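Local structure of manganese lipoxygenase (Gaeumannomyces graminis, 5FX8) at residues H290-F293 / H294-P297; V470-T474 / G475-H479; G368-A371 / G372-E375; G73-T76 / L77-T81. The protein uses a catalytic manganese ion to add dioxygen to linoleic and alpha-linolenic acids, giving 11S- and 13R-hydroperoxy fatty acids. All coordinates share one frame; numbering follows the deposited sequence.

Contact 1. Residues H290-F293 / H294-P297. With MN (manganese (II) ion), chain I.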
ATOM      1  N   HIS A 290      10.956  -0.880   6.928  1.00 11.32           N
ATOM      2  CA  HIS A 290      10.599  -0.999   5.506  1.00 11.49           C
ATOM      3  C   HIS A 290      10.989   0.217   4.684  1.00 10.33           C
ATOM      4  O   HIS A 290      10.911   0.167   3.450  1.00 14.02           O
ATOM      5  CB  HIS A 290       9.105  -1.276   5.315  1.00 10.29           C
ATOM      6  CG  HIS A 290       8.278  -0.062   5.025  1.00 10.20           C
ATOM      7  ND1 HIS A 290       7.907   0.815   6.013  1.00 11.80           N
ATOM      8  CD2 HIS A 290       7.711   0.399   3.880  1.00 10.36           C
ATOM      9  CE1 HIS A 290       7.171   1.779   5.489  1.00 11.48           C
ATOM     10  NE2 HIS A 290       7.039   1.552   4.195  1.00 31.56           N
ATOM     11  N   VAL A 291      11.391   1.311   5.330  1.00 10.82           N
ATOM     12  CA  VAL A 291      12.014   2.412   4.611  1.00  9.82           C
ATOM     13  C   VAL A 291      13.106   1.882   3.695  1.00 13.61           C
ATOM     14  O   VAL A 291      13.256   2.332   2.552  1.00 14.88           O
ATOM     15  CB  VAL A 291      12.545   3.440   5.618  1.00  9.83           C
ATOM     16  CG1 VAL A 291      13.269   4.569   4.935  1.00 11.40           C
ATOM     17  CG2 VAL A 291      11.403   3.968   6.380  1.00 12.08           C
ATOM     18  N   LEU A 292      13.829   0.862   4.160  1.00 10.69           N
ATOM     19  CA  LEU A 292      14.870   0.238   3.359  1.00  9.55           C
ATOM     20  C   LEU A 292      14.289  -0.528   2.170  1.00 12.43           C
ATOM     21  O   LEU A 292      14.893  -0.555   1.090  1.00 12.62           O
ATOM     22  CB  LEU A 292      15.724  -0.656   4.257  1.00 11.01           C
ATOM     23  CG  LEU A 292      16.588   0.032   5.322  1.00 11.32           C
ATOM     24  CD1 LEU A 292      17.302  -0.966   6.166  1.00 13.89           C
ATOM     25  CD2 LEU A 292      17.608   0.782   4.621  1.00 11.02           C
ATOM     26  N   PHE A 293      13.114  -1.139   2.328  1.00 18.16           N
ATOM     27  CA  PHE A 293      12.431  -1.686   1.162  1.00  8.34           C
ATOM     28  C   PHE A 293      12.105  -0.594   0.165  1.00  8.89           C
ATOM     29  O   PHE A 293      11.894  -0.889  -1.005  1.00 17.43           O
ATOM     30  CB  PHE A 293      11.118  -2.400   1.513  1.00  9.82           C
ATOM     31  CG  PHE A 293      11.264  -3.623   2.387  1.00 12.17           C
ATOM     32  CD1 PHE A 293      12.476  -4.001   2.908  1.00 17.62           C
ATOM     33  CD2 PHE A 293      10.161  -4.393   2.702  1.00 18.17           C
ATOM     34  CE1 PHE A 293      12.582  -5.109   3.717  1.00 20.40           C
ATOM     35  CE2 PHE A 293      10.279  -5.517   3.509  1.00  9.80           C
ATOM     36  CZ  PHE A 293      11.481  -5.857   4.011  1.00 12.62           C
ATOM     37  N   HIS A 294      12.027   0.663   0.596  1.00  9.51           N
ATOM     38  CA  HIS A 294      11.881   1.723  -0.397  1.00  8.51           C
ATOM     39  C   HIS A 294      13.228   2.156  -0.981  1.00  8.12           C
ATOM     40  O   HIS A 294      13.359   2.282  -2.195  1.00 24.01           O
ATOM     41  CB  HIS A 294      11.150   2.923   0.211  1.00 13.39           C
ATOM     42  CG  HIS A 294       9.663   2.770   0.285  1.00  8.07           C
ATOM     43  ND1 HIS A 294       8.842   2.975  -0.796  1.00  7.97           N
ATOM     44  CD2 HIS A 294       8.851   2.436   1.314  1.00  9.10           C
ATOM     45  CE1 HIS A 294       7.587   2.776  -0.441  1.00 10.24           C
ATOM     46  NE2 HIS A 294       7.564   2.447   0.837  1.00 30.26           N
ATOM     47  N   THR A 295      14.251   2.346  -0.156  1.00  8.12           N
ATOM     48  CA  THR A 295      15.459   3.022  -0.598  1.00  8.10           C
ATOM     49  C   THR A 295      16.478   2.116  -1.286  1.00  8.12           C
ATOM     50  O   THR A 295      17.261   2.617  -2.090  1.00 17.83           O
ATOM     51  CB  THR A 295      16.133   3.773   0.569  1.00  9.53           C
ATOM     52  OG1 THR A 295      16.402   2.899   1.677  1.00 15.32           O
ATOM     53  CG2 THR A 295      15.260   4.858   1.036  1.00  7.23           C
ATOM     54  N   ILE A 296      16.487   0.810  -1.050  1.00 12.62           N
ATOM     55  CA  ILE A 296      17.406  -0.046  -1.813  1.00  8.83           C
ATOM     56  C   ILE A 296      16.968  -0.191  -3.277  1.00  7.74           C
ATOM     57  O   ILE A 296      17.813  -0.093  -4.187  1.00 11.85           O
ATOM     58  CB  ILE A 296      17.566  -1.423  -1.141  1.00 10.58           C
ATOM     59  CG1 ILE A 296      17.868  -1.238   0.327  1.00  8.09           C
ATOM     60  CG2 ILE A 296      18.693  -2.185  -1.762  1.00  6.38           C
ATOM     61  CD1 ILE A 296      19.032  -0.431   0.537  1.00  9.36           C
ATOM     62  N   PRO A 297      15.681  -0.426  -3.573  1.00  7.72           N
ATOM     63  CA  PRO A 297      15.263  -0.358  -4.977  1.00  8.49           C
ATOM     64  C   PRO A 297      15.558   0.980  -5.619  1.00  8.03           C
ATOM     65  O   PRO A 297      16.048   0.997  -6.747  1.00 12.85           O
ATOM     66  CB  PRO A 297      13.756  -0.636  -4.916  1.00  9.72           C
ATOM     67  CG  PRO A 297      13.573  -1.391  -3.728  1.00  8.04           C
ATOM     68  CD  PRO A 297      14.594  -0.943  -2.738  1.00 13.99           C
TER
HETATM   69 MN    MN I1000       5.907   1.904   2.057  1.00  8.02          MN
HETATM   70  O   HOH W   1       5.805   3.930   3.396  1.00 33.97           O

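Contact 2. Residues V470-T474 / G475-H479. With MN (manganese (II) ion), chain I.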
ATOM      1  N   VAL A 470      14.101  -7.388  -7.287  1.00  8.97           N
ATOM      2  CA  VAL A 470      13.437  -6.096  -7.345  1.00  6.40           C
ATOM      3  C   VAL A 470      11.934  -6.282  -7.458  1.00  8.93           C
ATOM      4  O   VAL A 470      11.168  -5.690  -6.691  1.00 18.28           O
ATOM      5  CB  VAL A 470      13.974  -5.212  -8.477  1.00  6.42           C
ATOM      6  CG1 VAL A 470      13.146  -3.968  -8.500  1.00  6.00           C
ATOM      7  CG2 VAL A 470      15.398  -4.850  -8.235  1.00  5.85           C
ATOM      8  N   ALA A 471      11.484  -7.127  -8.391  1.00  6.33           N
ATOM      9  CA  ALA A 471      10.047  -7.329  -8.496  1.00  7.97           C
ATOM     10  C   ALA A 471       9.474  -7.849  -7.184  1.00  5.28           C
ATOM     11  O   ALA A 471       8.354  -7.499  -6.818  1.00  6.99           O
ATOM     12  CB  ALA A 471       9.711  -8.258  -9.662  1.00  3.79           C
ATOM     13  N   TRP A 472      10.247  -8.650  -6.447  1.00  5.83           N
ATOM     14  CA  TRP A 472       9.759  -9.257  -5.221  1.00  9.69           C
ATOM     15  C   TRP A 472       9.617  -8.209  -4.122  1.00 11.22           C
ATOM     16  O   TRP A 472       8.654  -8.232  -3.356  1.00 10.69           O
ATOM     17  CB  TRP A 472      10.691 -10.413  -4.801  1.00  6.02           C
ATOM     18  CG  TRP A 472      10.662 -10.651  -3.334  1.00  7.73           C
ATOM     19  CD1 TRP A 472      11.631 -10.324  -2.438  1.00  6.31           C
ATOM     20  CD2 TRP A 472       9.567 -11.172  -2.566  1.00  9.04           C
ATOM     21  NE1 TRP A 472      11.218 -10.618  -1.173  1.00  6.33           N
ATOM     22  CE2 TRP A 472       9.950 -11.134  -1.222  1.00  5.67           C
ATOM     23  CE3 TRP A 472       8.298 -11.653  -2.886  1.00  6.12           C
ATOM     24  CZ2 TRP A 472       9.124 -11.568  -0.212  1.00  5.47           C
ATOM     25  CZ3 TRP A 472       7.486 -12.076  -1.876  1.00  6.04           C
ATOM     26  CH2 TRP A 472       7.890 -12.026  -0.563  1.00  5.96           C
ATOM     27  N   ILE A 473      10.531  -7.247  -4.073  1.00  7.47           N
ATOM     28  CA  ILE A 473      10.375  -6.130  -3.158  1.00  6.18           C
ATOM     29  C   ILE A 473       9.151  -5.302  -3.521  1.00 13.01           C
ATOM     30  O   ILE A 473       8.319  -4.992  -2.663  1.00  6.39           O
ATOM     31  CB  ILE A 473      11.648  -5.278  -3.144  1.00  9.65           C
ATOM     32  CG1 ILE A 473      12.761  -6.029  -2.448  1.00  6.81           C
ATOM     33  CG2 ILE A 473      11.427  -3.965  -2.424  1.00  5.46           C
ATOM     34  CD1 ILE A 473      14.081  -5.396  -2.736  1.00  7.99           C
ATOM     35  N   THR A 474       9.001  -4.937  -4.781  1.00 18.76           N
ATOM     36  CA  THR A 474       7.920  -3.992  -4.994  1.00  7.13           C
ATOM     37  C   THR A 474       6.562  -4.660  -5.004  1.00 10.77           C
ATOM     38  O   THR A 474       5.564  -3.999  -4.733  1.00 10.47           O
ATOM     39  CB  THR A 474       8.116  -3.169  -6.280  1.00  9.91           C
ATOM     40  OG1 THR A 474       7.876  -3.964  -7.442  1.00  7.23           O
ATOM     41  CG2 THR A 474       9.494  -2.618  -6.324  1.00  5.21           C
ATOM     42  N   GLY A 475       6.487  -5.951  -5.261  1.00 10.22           N
ATOM     43  CA  GLY A 475       5.160  -6.506  -5.379  1.00  7.15           C
ATOM     44  C   GLY A 475       4.864  -7.519  -4.307  1.00  7.62           C
ATOM     45  O   GLY A 475       3.827  -8.166  -4.345  1.00 10.55           O
ATOM     46  N   GLY A 476       5.778  -7.674  -3.363  1.00  7.42           N
ATOM     47  CA  GLY A 476       5.688  -8.689  -2.335  1.00  7.55           C
ATOM     48  C   GLY A 476       6.209  -8.258  -0.981  1.00  6.87           C
ATOM     49  O   GLY A 476       5.414  -8.029  -0.086  1.00 16.67           O
ATOM     50  N   ALA A 477       7.522  -8.112  -0.820  1.00  5.92           N
ATOM     51  CA  ALA A 477       8.081  -7.767   0.480  1.00  6.54           C
ATOM     52  C   ALA A 477       7.517  -6.453   1.037  1.00  8.79           C
ATOM     53  O   ALA A 477       7.230  -6.357   2.234  1.00 10.05           O
ATOM     54  CB  ALA A 477       9.590  -7.692   0.387  1.00  6.07           C
ATOM     55  N   HIS A 478       7.375  -5.424   0.199  1.00 15.20           N
ATOM     56  CA  HIS A 478       6.821  -4.170   0.689  1.00  8.44           C
ATOM     57  C   HIS A 478       5.454  -4.374   1.312  1.00  8.40           C
ATOM     58  O   HIS A 478       5.148  -3.798   2.359  1.00  8.20           O
ATOM     59  CB  HIS A 478       6.706  -3.153  -0.440  1.00  8.25           C
ATOM     60  CG  HIS A 478       6.075  -1.865  -0.011  1.00  7.09           C
ATOM     61  ND1 HIS A 478       4.719  -1.673  -0.000  1.00  6.87           N
ATOM     62  CD2 HIS A 478       6.618  -0.728   0.477  1.00  7.25           C
ATOM     63  CE1 HIS A 478       4.452  -0.462   0.446  1.00  7.58           C
ATOM     64  NE2 HIS A 478       5.589   0.136   0.735  1.00 16.29           N
ATOM     65  N   HIS A 479       4.622  -5.184   0.687  1.00 11.08           N
ATOM     66  CA  HIS A 479       3.239  -5.279   1.101  1.00  8.21           C
ATOM     67  C   HIS A 479       3.055  -6.207   2.284  1.00  8.30           C
ATOM     68  O   HIS A 479       1.950  -6.348   2.787  1.00 12.94           O
ATOM     69  CB  HIS A 479       2.399  -5.711  -0.092  1.00  8.20           C
ATOM     70  CG  HIS A 479       2.726  -4.979  -1.364  1.00  8.44           C
ATOM     71  ND1 HIS A 479       2.976  -3.626  -1.413  1.00  8.19           N
ATOM     72  CD2 HIS A 479       2.841  -5.420  -2.637  1.00  8.46           C
ATOM     73  CE1 HIS A 479       3.214  -3.264  -2.658  1.00  7.88           C
ATOM     74  NE2 HIS A 479       3.145  -4.337  -3.419  1.00  7.84           N
TER
HETATM   75 MN    MN I1000       5.907   1.904   2.057  1.00  8.02          MN
HETATM   76  O   HOH W   1       5.805   3.930   3.396  1.00 33.97           O

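Contact 3. Residues G368-A371 / G372-E375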
ATOM      1  N   GLY A 368      21.846  -4.792   2.925  1.00 11.18           N
ATOM      2  CA  GLY A 368      22.537  -5.351   1.774  1.00 12.36           C
ATOM      3  C   GLY A 368      21.564  -5.899   0.743  1.00  9.47           C
ATOM      4  O   GLY A 368      20.522  -6.454   1.072  1.00 14.54           O
ATOM      5  N   PHE A 369      21.915  -5.760  -0.528  1.00 12.21           N
ATOM      6  CA  PHE A 369      21.002  -6.212  -1.576  1.00  9.54           C
ATOM      7  C   PHE A 369      20.943  -7.741  -1.642  1.00  9.50           C
ATOM      8  O   PHE A 369      19.890  -8.337  -1.426  1.00 21.56           O
ATOM      9  CB  PHE A 369      21.402  -5.593  -2.912  1.00  8.01           C
ATOM     10  CG  PHE A 369      20.455  -5.871  -4.027  1.00  9.28           C
ATOM     11  CD1 PHE A 369      19.335  -5.084  -4.222  1.00  8.06           C
ATOM     12  CD2 PHE A 369      20.701  -6.907  -4.918  1.00  7.54           C
ATOM     13  CE1 PHE A 369      18.474  -5.337  -5.285  1.00  8.05           C
ATOM     14  CE2 PHE A 369      19.851  -7.167  -5.946  1.00  7.53           C
ATOM     15  CZ  PHE A 369      18.732  -6.378  -6.139  1.00  7.72           C
ATOM     16  N   GLN A 370      22.066  -8.402  -1.907  1.00 11.98           N
ATOM     17  CA  GLN A 370      22.029  -9.863  -1.953  1.00 10.12           C
ATOM     18  C   GLN A 370      21.698 -10.469  -0.590  1.00 10.97           C
ATOM     19  O   GLN A 370      21.049 -11.517  -0.519  1.00 19.22           O
ATOM     20  CB  GLN A 370      23.344 -10.395  -2.503  1.00  9.64           C
ATOM     21  CG  GLN A 370      23.493 -10.111  -4.003  1.00 10.28           C
ATOM     22  CD  GLN A 370      24.864 -10.427  -4.548  1.00  9.56           C
ATOM     23  OE1 GLN A 370      25.871  -9.971  -4.037  1.00 11.44           O
ATOM     24  NE2 GLN A 370      24.902 -11.237  -5.578  1.00 10.76           N
ATOM     25  N   ALA A 371      22.102  -9.788   0.488  1.00 10.80           N
ATOM     26  CA  ALA A 371      21.751 -10.147   1.861  1.00 12.91           C
ATOM     27  C   ALA A 371      20.254 -10.300   2.051  1.00 13.44           C
ATOM     28  O   ALA A 371      19.809 -11.055   2.929  1.00 15.94           O
ATOM     29  CB  ALA A 371      22.273  -9.078   2.811  1.00  8.41           C
ATOM     30  N   GLY A 372      19.469  -9.583   1.263  1.00  9.78           N
ATOM     31  CA  GLY A 372      18.041  -9.614   1.374  1.00  7.90           C
ATOM     32  C   GLY A 372      17.336 -10.613   0.507  1.00  8.92           C
ATOM     33  O   GLY A 372      16.112 -10.678   0.574  1.00  8.86           O
ATOM     34  N   TYR A 373      18.036 -11.387  -0.323  1.00  9.35           N
ATOM     35  CA  TYR A 373      17.354 -12.411  -1.098  1.00  9.07           C
ATOM     36  C   TYR A 373      16.645 -13.324  -0.128  1.00  9.86           C
ATOM     37  O   TYR A 373      17.130 -13.541   0.975  1.00 11.85           O
ATOM     38  CB  TYR A 373      18.341 -13.205  -1.932  1.00 10.18           C
ATOM     39  CG  TYR A 373      19.001 -12.491  -3.076  1.00  8.92           C
ATOM     40  CD1 TYR A 373      18.621 -11.220  -3.445  1.00  8.36           C
ATOM     41  CD2 TYR A 373      20.017 -13.102  -3.788  1.00  8.12           C
ATOM     42  CE1 TYR A 373      19.229 -10.582  -4.495  1.00  8.19           C
ATOM     43  CE2 TYR A 373      20.628 -12.464  -4.847  1.00  8.48           C
ATOM     44  CZ  TYR A 373      20.226 -11.205  -5.192  1.00  8.11           C
ATOM     45  OH  TYR A 373      20.818 -10.556  -6.237  1.00 13.77           O
ATOM     46  N   LEU A 374      15.487 -13.842  -0.524  1.00  9.79           N
ATOM     47  CA  LEU A 374      14.609 -14.545   0.412  1.00 11.20           C
ATOM     48  C   LEU A 374      15.334 -15.620   1.212  1.00 11.63           C
ATOM     49  O   LEU A 374      15.377 -15.577   2.443  1.00 12.96           O
ATOM     50  CB  LEU A 374      13.452 -15.181  -0.336  1.00 11.18           C
ATOM     51  CG  LEU A 374      12.439 -15.821   0.608  1.00 11.66           C
ATOM     52  CD1 LEU A 374      11.627 -14.749   1.269  1.00  7.19           C
ATOM     53  CD2 LEU A 374      11.573 -16.778  -0.146  1.00  9.92           C
ATOM     54  N   GLU A 375      15.874 -16.619   0.534  1.00 12.05           N
ATOM     55  CA  GLU A 375      16.463 -17.731   1.259  1.00 14.49           C
ATOM     56  C   GLU A 375      17.777 -17.346   1.907  1.00 14.70           C
ATOM     57  O   GLU A 375      18.105 -17.858   2.975  1.00 16.64           O
ATOM     58  CB  GLU A 375      16.641 -18.923   0.338  1.00 15.66           C
ATOM     59  CG  GLU A 375      15.326 -19.500  -0.098  1.00 17.57           C
ATOM     60  CD  GLU A 375      15.447 -20.892  -0.652  1.00 30.76           C
ATOM     61  OE1 GLU A 375      16.582 -21.311  -0.984  1.00 35.07           O
ATOM     62  OE2 GLU A 375      14.399 -21.575  -0.738  1.00 37.50           O
TER

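Contact 4. Residues G73-T76 / L77-T81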
ATOM      1  N   GLY A  73      21.949  12.568  -5.105  1.00  9.56           N
ATOM      2  CA  GLY A  73      21.825  13.586  -4.092  1.00  9.00           C
ATOM      3  C   GLY A  73      21.877  13.001  -2.702  1.00 14.39           C
ATOM      4  O   GLY A  73      21.914  11.789  -2.516  1.00 18.40           O
ATOM      5  N   PRO A  74      21.860  13.855  -1.683  1.00 18.09           N
ATOM      6  CA  PRO A  74      21.885  13.342  -0.314  1.00 12.33           C
ATOM      7  C   PRO A  74      20.680  12.466  -0.039  1.00 12.54           C
ATOM      8  O   PRO A  74      19.630  12.591  -0.666  1.00 11.15           O
ATOM      9  CB  PRO A  74      21.854  14.606   0.535  1.00 10.42           C
ATOM     10  CG  PRO A  74      22.275  15.671  -0.376  1.00 10.93           C
ATOM     11  CD  PRO A  74      21.748  15.325  -1.690  1.00 13.44           C
ATOM     12  N   SER A  75      20.863  11.558   0.913  1.00 12.52           N
ATOM     13  CA  SER A  75      19.788  10.718   1.389  1.00  9.75           C
ATOM     14  C   SER A  75      18.732  11.571   2.080  1.00 11.12           C
ATOM     15  O   SER A  75      19.044  12.425   2.908  1.00 18.32           O
ATOM     16  CB  SER A  75      20.369   9.673   2.334  1.00 11.55           C
ATOM     17  OG  SER A  75      19.394   8.824   2.902  1.00 22.02           O
ATOM     18  N   THR A  76      17.484  11.368   1.720  1.00 13.69           N
ATOM     19  CA  THR A  76      16.371  11.954   2.434  1.00 10.66           C
ATOM     20  C   THR A  76      15.590  10.832   3.114  1.00 11.53           C
ATOM     21  O   THR A  76      15.858   9.647   2.904  1.00 16.04           O
ATOM     22  CB  THR A  76      15.486  12.769   1.485  1.00  9.30           C
ATOM     23  OG1 THR A  76      14.751  11.878   0.647  1.00 15.12           O
ATOM     24  CG2 THR A  76      16.332  13.669   0.588  1.00  8.05           C
ATOM     25  N   LEU A  77      14.631  11.227   3.947  1.00 10.91           N
ATOM     26  CA  LEU A  77      13.824  10.320   4.755  1.00 11.37           C
ATOM     27  C   LEU A  77      14.699   9.399   5.592  1.00 12.57           C
ATOM     28  O   LEU A  77      14.541   8.181   5.588  1.00 15.42           O
ATOM     29  CB  LEU A  77      12.857   9.504   3.894  1.00 10.76           C
ATOM     30  CG  LEU A  77      11.572   9.040   4.624  1.00 14.86           C
ATOM     31  CD1 LEU A  77      10.633  10.215   4.898  1.00 14.52           C
ATOM     32  CD2 LEU A  77      10.816   7.956   3.874  1.00 10.83           C
ATOM     33  N   GLY A  78      15.631   9.988   6.320  1.00 16.33           N
ATOM     34  CA  GLY A  78      16.623   9.206   7.027  1.00 11.25           C
ATOM     35  C   GLY A  78      17.936   9.154   6.271  1.00 13.39           C
ATOM     36  O   GLY A  78      18.104   9.691   5.174  1.00 15.45           O
ATOM     37  N   GLN A  79      18.890   8.490   6.869  1.00 13.15           N
ATOM     38  CA  GLN A  79      20.213   8.469   6.300  1.00 14.42           C
ATOM     39  C   GLN A  79      20.509   7.053   5.810  1.00 15.34           C
ATOM     40  O   GLN A  79      21.101   6.243   6.519  1.00 14.23           O
ATOM     41  CB  GLN A  79      21.222   8.960   7.310  1.00 14.74           C
ATOM     42  CG  GLN A  79      22.588   9.168   6.705  1.00 19.63           C
ATOM     43  CD  GLN A  79      22.587  10.160   5.550  1.00 24.29           C
ATOM     44  OE1 GLN A  79      21.962  11.227   5.623  1.00 22.53           O
ATOM     45  NE2 GLN A  79      23.295   9.815   4.479  1.00 21.62           N
ATOM     46  N   THR A  80      20.115   6.769   4.575  1.00 15.60           N
ATOM     47  CA  THR A  80      20.446   5.489   3.960  1.00 13.99           C
ATOM     48  C   THR A  80      21.100   5.688   2.601  1.00 11.68           C
ATOM     49  O   THR A  80      22.318   5.620   2.459  1.00 12.58           O
ATOM     50  CB  THR A  80      19.203   4.592   3.768  1.00 13.95           C
ATOM     51  OG1 THR A  80      18.352   5.116   2.730  1.00  9.77           O
ATOM     52  CG2 THR A  80      18.414   4.402   5.075  1.00  9.98           C
ATOM     53  N   THR A  81      20.281   5.954   1.607  1.00 10.21           N
ATOM     54  CA  THR A  81      20.610   5.815   0.206  1.00  9.61           C
ATOM     55  C   THR A  81      20.495   7.173  -0.476  1.00 15.54           C
ATOM     56  O   THR A  81      19.688   8.004  -0.070  1.00 15.23           O
ATOM     57  CB  THR A  81      19.646   4.775  -0.403  1.00 10.34           C
ATOM     58  OG1 THR A  81      20.103   3.459  -0.127  1.00 14.94           O
ATOM     59  CG2 THR A  81      19.497   4.939  -1.813  1.00 11.82           C
TER

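Contact 1. Residues H290-F293 / H294-P297
H290 and H294, one helical turn apart, show how an i, i+4 pair can present two ligands to one metal. Their imidazoles run side by side and reach the same manganese ion, bound by H290 NE2 at 2.4 Å and by H294 NE2 at 2.1 Å. A water completes this part of the shell 2.4 Å from the manganese and lies in the plane of the H290 ring, at its edge; H478, N482 and V618 supply the remaining ligands. The rings themselves meet obliquely, planes 66° apart, with H290 CD2 3.5 Å from H294 CD2. A hydrogen bond from ND1 to Q287 O, together with the metal at NE2, helps fix the rotation of the H290 ring. H294, with CG beside its backbone N (chi1 -80°), is set alongside H290 with NE2 on the same metal.

Among the backbone bonds, T295 N bonds V291 O at 2.9 Å, and I296 N to L292 O (3.0 Å) is nearly straight at 171°. H294 N makes weak bonds to the carbonyls of H290 and V291. P297 has no N-H to give, and its CD lies 3.2 Å from F293 O where the helix kinks.

The polar end of T295 pairs through OG1 with T80 OG1. Around this part of helix 268-305, helix 460-481 packs on F293 and P297, helix 351-363 on V291 and L292, and helix 328-336 on H294 and T295.

Contact 2. Residues V470-T474 / G475-H479
W472 turns one face of its indole onto the backbone of G476 and A477. A477 N stands 3.7 Å above that plane, offset toward the rim, and G476 CA makes an off-centre CH-pi contact, 4.3 Å from the centroid of the six-membered ring. Beyond them A477 CB touches the pyrrole side, 3.7 Å from W472 NE1. Placing CG anti to the backbone N (chi1 153°) sends the indole forward along the helix, although its CB starts out away from this turn. G476 has no side chain, and its CA lies directly against the W472 ring.

The second flat group, H478, has H479 ND1 at its edge and in its plane. H478 ND1 donates to that nitrogen over 3.0 Å, whereas the bond is tilted out of the H479 ring plane. H479 NE2 is hydrogen-bonded to P613 O, consistent with a tautomer in which ND1 accepts. H479 is thus a second-shell residue that, together with the metal bond, probably limits the rotation of H478, whose NE2 binds manganese at 2.2 Å.

The backbone widens into a pi-type turn. G475 N still bonds A471 O at 2.9 Å, but A477 N reaches back to W472 O (2.8 Å) and H478 N to I473 O (3.0 Å), both i to i-5. T474 OG1 bonds F614 O, four residues before the C-terminal V618, which also binds the metal.

Helix 396-420 covers A471 and W472, helix 313-321 lies against V470, A471 and T474, and helix 268-305 meets I473 and A477.

Contact 3. Residues G368-A371 / G372-E375
Y373 lays its ring over the backbone of Q370, a clear example of a CH-pi contact closing a tight turn. Q370 CA sits above the centre of the Y373 ring, 3.8 Å from the centroid and only 9° off its normal. The Q370 side chain runs alongside the tyrosine, pointing the same way, and its CG comes within 3.5 Å of Y373 OH. F369 approaches from another direction: its CE2 is 3.8 Å from Y373 CE1, the two rings meeting obliquely with planes 77° apart.

Behind these side chains stands a 3-10 turn. G372 N bonds F369 O at 3.0 Å and Y373 N bonds Q370 O at 3.0 Å. Y373 occupies the N-cap position of helix 374-380, and CG beside its backbone N (chi1 -69°) folds the ring back over the turn instead of along the helix.

Farther out, H469 meets both F369 and Y373 edge-to-face. Backbone bonds tie F369 to R450 and Q370 to D451, and V466 of helix 460-481 touches both aromatic rings.

The chemistry is therefore divided: N-H to carbonyl bonds set the curvature of the chain, while apolar and CH-pi contacts probably help hold the tyrosine against the turn. Within this contact the phenol oxygen meets carbon atoms, CG of Q370 and CE2 of F369, and adds packing.

Contact 4. Residues G73-T76 / L77-T81
S75 and T81 bring their CA atoms to 5.1 Å across the long loop of a beta hairpin, the connection between antiparallel strands 71-73 and 83-85. Two residues bend the chain round. L77 takes up left-handed helical angles (phi 54°, psi 51°), and G78 follows with a positive phi, a conformation readily adopted by glycine. S75 CA also makes a CA-H...O contact with T81 O at 3.1 Å, where the two limbs of the loop approach.

The hydroxyl of S75 serves as the hub. With OG anti to the backbone N (chi1 178°), it points into the ring of the loop, where it accepts from T80 N at 2.7 Å and donates to G78 O at 2.8 Å. One side-chain oxygen thus links the loop at two points. R329 of helix 328-336 adds a clasp from outside, its NH1 bonding the carbonyl oxygens of both T76 and T81.

L77 carries the bend toward the metal centre, the nearest atoms of its side chain about 8 Å from the manganese. The chain of Q79, bent at chi2, returns to the serine and puts Q79 NE2 3.6 Å from S75 CB.

From the N terminus the order is contact 4, contact 1, contact 3, contact 2; they follow in series, and none nests within or crosses another. Contact 4 closes the hairpin loop at 73-81, contact 3 closes the turn that leads into helix 374-380, contact 1 spans successive turns of helix 268-305 and contact 2 those of helix 460-481. Their meeting is spatial. Contacts 1 and 2 share the manganese and its water, and F293 and P297 pack on A477 and I473. Contact 4 lies against contact 1, with T81 on T295. F369 of contact 3 bridges I296 and V470, touching both metal-bearing helices, whereas contacts 3 and 4 stay about 9 Å apart at their nearest atoms.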